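N-acetyl-beta-D glucosaminidase (Rhizomucor miehei CAU432, PDB 4ZM6) probably hydrolyses beta-linked N-acetylglucosamine as a family 3 glycoside hydrolase and carries a GCN5-related region that binds acetyl-CoA, consistent with glucosamine N-acetyltransferase activity. Local coordinates at residues L382-A387 and R511-E516; H416-K421 and A505-V510. One frame throughout, in Å; residues are numbered along the deposited sequence.

Contact 1: residues L382-A387 and R511-E516; sequences LPIRPA and RLIFGE
Leu382 opens the contact by laying its CD2 methyl against Ile513, 3.9 Å from CG2 of that residue, while Val374 of strand 373-377 packs against the same leucine. A cis peptide bond then leads into Pro383, whose CB is turned to the other segment and packs on CA of Gly515, where there is no side chain to intervene. At Ile384 the chain is tied down by a single backbone hydrogen bond, N to Ile513 O, 2.9 Å long and nearly straight at 165°. The Ile384 side chain runs alongside Ile513, with CG1 3.7 Å from Ile513 CG2. Its chi1 of 66° sets CG1 between the backbone N and the carbonyl carbon, and from there CD1 reaches over one face of the Phe514 ring, 4.1 Å from the centroid and displaced toward the rim. Beyond Arg385, the Pro386 side chain crosses that of Phe514 at about a right angle, its CG 4.0 Å from Phe514 CE2. Trp447 packs against both Ile384 and Pro386. Glu516 N bonds to Arg511 O at 2.8 Å and Gly515 N to Leu512 O at 3.1 Å; with Gly515 at positive phi as C-prime, this is a Schellman motif closing helix 503-513, on which the loop between strands 373-377 and 392-397 packs.

Contact 2: residues H416-K421 and A505-V510; sequences HASLLK and AHEAAV
Ser418 and Glu507 face each other where two helices pack on a mixed, mostly parallel sheet in an alpha/beta domain. Over these segments the helix axes approach to 8.7 Å and run in broadly the same direction, crossing at -36°. The central bond is from Ser418 OG to Glu507 OE2, a buried serine hydroxyl meeting the carboxylate oxygen nearly along its C-O axis. Next to it, Val510 packs between the helices: CG2 sits 3.7 Å from Ser418 CB and 4.1 Å from Leu419 CG, and CG1 lies 3.5 Å from Ser418 O. The valine and Leu419 approach each other at a slant, and Leu419 also packs on Leu426 of the neighbouring strand. Farther out, Arg422 makes a salt bridge to Glu507 OE1 and a hydrogen bond to Ser418 O; its positive charge probably helps keep the glutamate ionised. On helix 503-513, one turn before Val510, His506 turns its ring away from Ser418 toward Phe415, and its ND1 bonds to Ser414. Glu507 gets to the serine through a bend: CG is anti to the backbone N (chi1 170°), then chi2 of 63° folds the chain back, bringing its OE2 to 2.6 Å from Ser418 OG.

Overall arrangement
Both contacts use helix 503-513: contact 2 takes its middle turns and contact 1 its C-terminal end. Their centres are 11 Å apart, and they touch where Phe514 CE1 lies 3.8 Å from Leu419 CD2. Along the chain, both segments of contact 2 fall between the two segments of contact 1, in the order 382-387, 416-421, 505-510, 511-516. Together they fix the helix against helix 413-422 and against the link between strands 373-377 and 392-397, both members of the six-stranded mixed sheet. Arg422, already paired in contact 2, also forms a salt bridge with Glu516 of contact 1. The side chain of Leu512 is about 8 Å from that of Arg520, which binds acetyl-CoA, and about 11 Å from the bound cofactor.

Contact 1: residues L382-A387 and R511-E516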
loop_
_atom_site.group_PDB
_atom_site.type_symbol
_atom_site.label_atom_id
_atom_site.label_comp_id
_atom_site.label_asym_id
_atom_site.label_seq_id
_atom_site.Cartn_x
_atom_site.Cartn_y
_atom_site.Cartn_z
ATOM N N LEU A 382 35.512 -17.123 10.778
ATOM C CA LEU A 382 35.663 -15.712 10.449
ATOM C C LEU A 382 35.476 -14.868 11.699
ATOM O O LEU A 382 34.598 -15.154 12.504
ATOM C CB LEU A 382 34.621 -15.262 9.428
ATOM C CG LEU A 382 34.671 -15.820 8.005
ATOM C CD1 LEU A 382 33.583 -15.146 7.177
ATOM C CD2 LEU A 382 36.043 -15.621 7.380
ATOM N N PRO A 383 36.290 -13.813 11.864
ATOM C CA PRO A 383 37.380 -13.424 10.972
ATOM C C PRO A 383 38.581 -14.319 11.194
ATOM O O PRO A 383 38.759 -14.833 12.303
ATOM C CB PRO A 383 37.683 -11.989 11.394
ATOM C CG PRO A 383 37.296 -11.933 12.829
ATOM C CD PRO A 383 36.178 -12.916 13.027
ATOM N N ILE A 384 39.371 -14.529 10.140
ATOM C CA ILE A 384 40.584 -15.343 10.248
ATOM C C ILE A 384 41.760 -14.460 10.643
ATOM O O ILE A 384 41.870 -13.305 10.210
ATOM C CB ILE A 384 40.904 -16.157 8.963
ATOM C CG1 ILE A 384 41.259 -15.260 7.769
ATOM C CG2 ILE A 384 39.736 -17.059 8.608
ATOM C CD1 ILE A 384 41.910 -16.017 6.631
ATOM N N ARG A 385 42.616 -15.003 11.499
ATOM C CA ARG A 385 43.786 -14.285 11.982
ATOM C C ARG A 385 44.949 -15.253 11.916
ATOM O O ARG A 385 45.459 -15.688 12.954
ATOM C CB ARG A 385 43.579 -13.791 13.418
ATOM C CG ARG A 385 42.341 -12.928 13.633
ATOM C CD ARG A 385 41.938 -12.931 15.099
ATOM N NE ARG A 385 40.589 -12.418 15.323
ATOM C CZ ARG A 385 40.234 -11.140 15.211
ATOM N NH1 ARG A 385 41.122 -10.214 14.849
ATOM N NH2 ARG A 385 38.974 -10.782 15.457
ATOM N N PRO A 386 45.364 -15.612 10.689
ATOM C CA PRO A 386 46.447 -16.580 10.533
ATOM C C PRO A 386 47.791 -16.038 11.004
ATOM O O PRO A 386 47.997 -14.824 11.063
ATOM C CB PRO A 386 46.475 -16.831 9.021
ATOM C CG PRO A 386 45.956 -15.569 8.427
ATOM C CD PRO A 386 44.906 -15.084 9.390
ATOM N N ALA A 387 48.686 -16.950 11.353
ATOM C CA ALA A 387 50.070 -16.598 11.636
ATOM C C ALA A 387 50.820 -16.523 10.310
ATOM O O ALA A 387 50.538 -17.287 9.382
ATOM C CB ALA A 387 50.704 -17.628 12.557
ATOM N N ARG A 511 38.671 -8.118 2.961
ATOM C CA ARG A 511 38.603 -7.292 4.173
ATOM C C ARG A 511 37.692 -7.919 5.234
ATOM O O ARG A 511 38.022 -7.929 6.423
ATOM C CB ARG A 511 38.105 -5.886 3.842
ATOM C CG ARG A 511 39.019 -5.113 2.908
ATOM C CD ARG A 511 38.693 -3.635 2.933
ATOM N NE ARG A 511 39.189 -3.013 4.158
ATOM C CZ ARG A 511 38.717 -1.886 4.690
ATOM N NH1 ARG A 511 37.711 -1.229 4.117
ATOM N NH2 ARG A 511 39.251 -1.417 5.815
ATOM N N LEU A 512 36.557 -8.451 4.781
ATOM C CA LEU A 512 35.600 -9.113 5.659
ATOM C C LEU A 512 36.204 -10.376 6.260
ATOM O O LEU A 512 36.067 -10.623 7.459
ATOM C CB LEU A 512 34.326 -9.473 4.891
ATOM C CG LEU A 512 32.986 -9.221 5.587
ATOM C CD1 LEU A 512 31.875 -9.889 4.790
ATOM C CD2 LEU A 512 32.986 -9.715 7.023
ATOM N N ILE A 513 36.870 -11.164 5.419
ATOM C CA ILE A 513 37.479 -12.428 5.846
ATOM C C ILE A 513 38.567 -12.207 6.901
ATOM O O ILE A 513 38.648 -12.959 7.873
ATOM C CB ILE A 513 38.011 -13.229 4.626
ATOM C CG1 ILE A 513 36.827 -13.822 3.846
ATOM C CG2 ILE A 513 38.955 -14.352 5.048
ATOM C CD1 ILE A 513 37.169 -14.293 2.449
ATOM N N PHE A 514 39.381 -11.170 6.729
ATOM C CA PHE A 514 40.416 -10.836 7.714
ATOM C C PHE A 514 39.930 -9.919 8.843
ATOM O O PHE A 514 40.732 -9.434 9.636
ATOM C CB PHE A 514 41.644 -10.242 7.016
ATOM C CG PHE A 514 42.432 -11.260 6.252
ATOM C CD1 PHE A 514 42.058 -11.613 4.968
ATOM C CD2 PHE A 514 43.519 -11.898 6.831
ATOM C CE1 PHE A 514 42.764 -12.566 4.265
ATOM C CE2 PHE A 514 44.232 -12.855 6.132
ATOM C CZ PHE A 514 43.855 -13.189 4.844
ATOM N N GLY A 515 38.625 -9.686 8.927
ATOM C CA GLY A 515 38.054 -8.947 10.046
ATOM C C GLY A 515 38.351 -7.459 10.086
ATOM O O GLY A 515 38.200 -6.829 11.129
ATOM N N GLU A 516 38.759 -6.892 8.958
ATOM C CA GLU A 516 39.031 -5.462 8.870
ATOM C C GLU A 516 37.731 -4.685 8.808
ATOM O O GLU A 516 37.669 -3.525 9.197
ATOM C CB GLU A 516 39.839 -5.156 7.611
ATOM C CG GLU A 516 41.213 -5.796 7.580
ATOM C CD GLU A 516 41.943 -5.541 6.280
ATOM O OE1 GLU A 516 43.033 -6.128 6.094
ATOM O OE2 GLU A 516 41.428 -4.763 5.448
#

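Contact 2: residues H416-K421 and A505-V510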
loop_
_atom_site.group_PDB
_atom_site.type_symbol
_atom_site.label_atom_id
_atom_site.label_comp_id
_atom_site.label_asym_id
_atom_site.label_seq_id
_atom_site.Cartn_x
_atom_site.Cartn_y
_atom_site.Cartn_z
ATOM N N HIS A 416 42.833 -12.905 -5.571
ATOM C CA HIS A 416 44.223 -13.287 -5.294
ATOM C C HIS A 416 45.061 -12.095 -4.870
ATOM O O HIS A 416 45.728 -12.139 -3.845
ATOM C CB HIS A 416 44.858 -13.956 -6.522
ATOM C CG HIS A 416 46.313 -14.270 -6.360
ATOM N ND1 HIS A 416 46.786 -15.126 -5.388
ATOM C CD2 HIS A 416 47.399 -13.849 -7.051
ATOM C CE1 HIS A 416 48.099 -15.215 -5.483
ATOM N NE2 HIS A 416 48.497 -14.451 -6.484
ATOM N N ALA A 417 45.014 -11.032 -5.664
ATOM C CA ALA A 417 45.708 -9.780 -5.340
ATOM C C ALA A 417 45.374 -9.285 -3.935
ATOM O O ALA A 417 46.262 -8.914 -3.164
ATOM C CB ALA A 417 45.350 -8.710 -6.358
ATOM N N SER A 418 44.107 -9.288 -3.607
ATOM C CA SER A 418 43.676 -8.748 -2.358
ATOM C C SER A 418 44.085 -9.607 -1.212
ATOM O O SER A 418 44.266 -9.127 -0.135
ATOM C CB SER A 418 42.174 -8.543 -2.365
ATOM O OG SER A 418 41.814 -7.492 -3.220
ATOM N N LEU A 419 44.219 -10.890 -1.440
ATOM C CA LEU A 419 44.671 -11.787 -0.398
ATOM C C LEU A 419 46.125 -11.553 -0.084
ATOM O O LEU A 419 46.564 -11.679 1.024
ATOM C CB LEU A 419 44.560 -13.193 -0.899
ATOM C CG LEU A 419 43.196 -13.762 -0.742
ATOM C CD1 LEU A 419 43.198 -15.115 -1.376
ATOM C CD2 LEU A 419 42.947 -13.865 0.729
ATOM N N LEU A 420 46.869 -11.258 -1.116
ATOM C CA LEU A 420 48.311 -10.972 -1.034
ATOM C C LEU A 420 48.649 -9.777 -0.141
ATOM O O LEU A 420 49.683 -9.783 0.530
ATOM C CB LEU A 420 48.919 -10.733 -2.423
ATOM C CG LEU A 420 49.274 -11.967 -3.246
ATOM C CD1 LEU A 420 49.599 -11.548 -4.672
ATOM C CD2 LEU A 420 50.435 -12.726 -2.618
ATOM N N LYS A 421 47.800 -8.752 -0.138
ATOM C CA LYS A 421 48.030 -7.587 0.723
ATOM C C LYS A 421 48.042 -7.980 2.215
ATOM O O LYS A 421 48.745 -7.353 3.012
ATOM C CB LYS A 421 47.005 -6.475 0.452
ATOM N N ALA A 505 34.633 -5.737 -5.121
ATOM C CA ALA A 505 33.809 -6.683 -4.373
ATOM C C ALA A 505 34.684 -7.773 -3.748
ATOM O O ALA A 505 34.432 -8.215 -2.621
ATOM C CB ALA A 505 32.742 -7.295 -5.264
ATOM N N HIS A 506 35.714 -8.195 -4.477
ATOM C CA HIS A 506 36.708 -9.122 -3.938
ATOM C C HIS A 506 37.566 -8.464 -2.849
ATOM O O HIS A 506 37.875 -9.092 -1.835
ATOM C CB HIS A 506 37.600 -9.678 -5.052
ATOM C CG HIS A 506 36.882 -10.582 -6.008
ATOM N ND1 HIS A 506 37.330 -10.818 -7.291
ATOM C CD2 HIS A 506 35.741 -11.299 -5.873
ATOM C CE1 HIS A 506 36.503 -11.648 -7.900
ATOM N NE2 HIS A 506 35.531 -11.955 -7.061
ATOM N N GLU A 507 37.949 -7.205 -3.047
ATOM C CA GLU A 507 38.708 -6.498 -2.024
ATOM C C GLU A 507 37.904 -6.494 -0.725
ATOM O O GLU A 507 38.381 -6.963 0.304
ATOM C CB GLU A 507 39.054 -5.077 -2.485
ATOM C CG GLU A 507 39.648 -4.159 -1.416
ATOM C CD GLU A 507 40.983 -4.632 -0.859
ATOM O OE1 GLU A 507 41.451 -4.037 0.142
ATOM O OE2 GLU A 507 41.576 -5.583 -1.420
ATOM N N ALA A 508 36.669 -6.006 -0.789
ATOM C CA ALA A 508 35.781 -5.984 0.374
ATOM C C ALA A 508 35.560 -7.369 0.986
ATOM O O ALA A 508 35.466 -7.509 2.202
ATOM C CB ALA A 508 34.448 -5.377 -0.011
ATOM N N ALA A 509 35.464 -8.388 0.140
ATOM C CA ALA A 509 35.294 -9.759 0.621
ATOM C C ALA A 509 36.510 -10.242 1.416
ATOM O O ALA A 509 36.365 -10.944 2.421
ATOM C CB ALA A 509 35.016 -10.694 -0.543
ATOM N N VAL A 510 37.703 -9.861 0.970
ATOM C CA VAL A 510 38.924 -10.183 1.702
ATOM C C VAL A 510 38.989 -9.407 3.017
ATOM O O VAL A 510 39.308 -9.974 4.063
ATOM C CB VAL A 510 40.176 -9.911 0.855
ATOM C CG1 VAL A 510 41.432 -9.974 1.708
ATOM C CG2 VAL A 510 40.254 -10.918 -0.282
#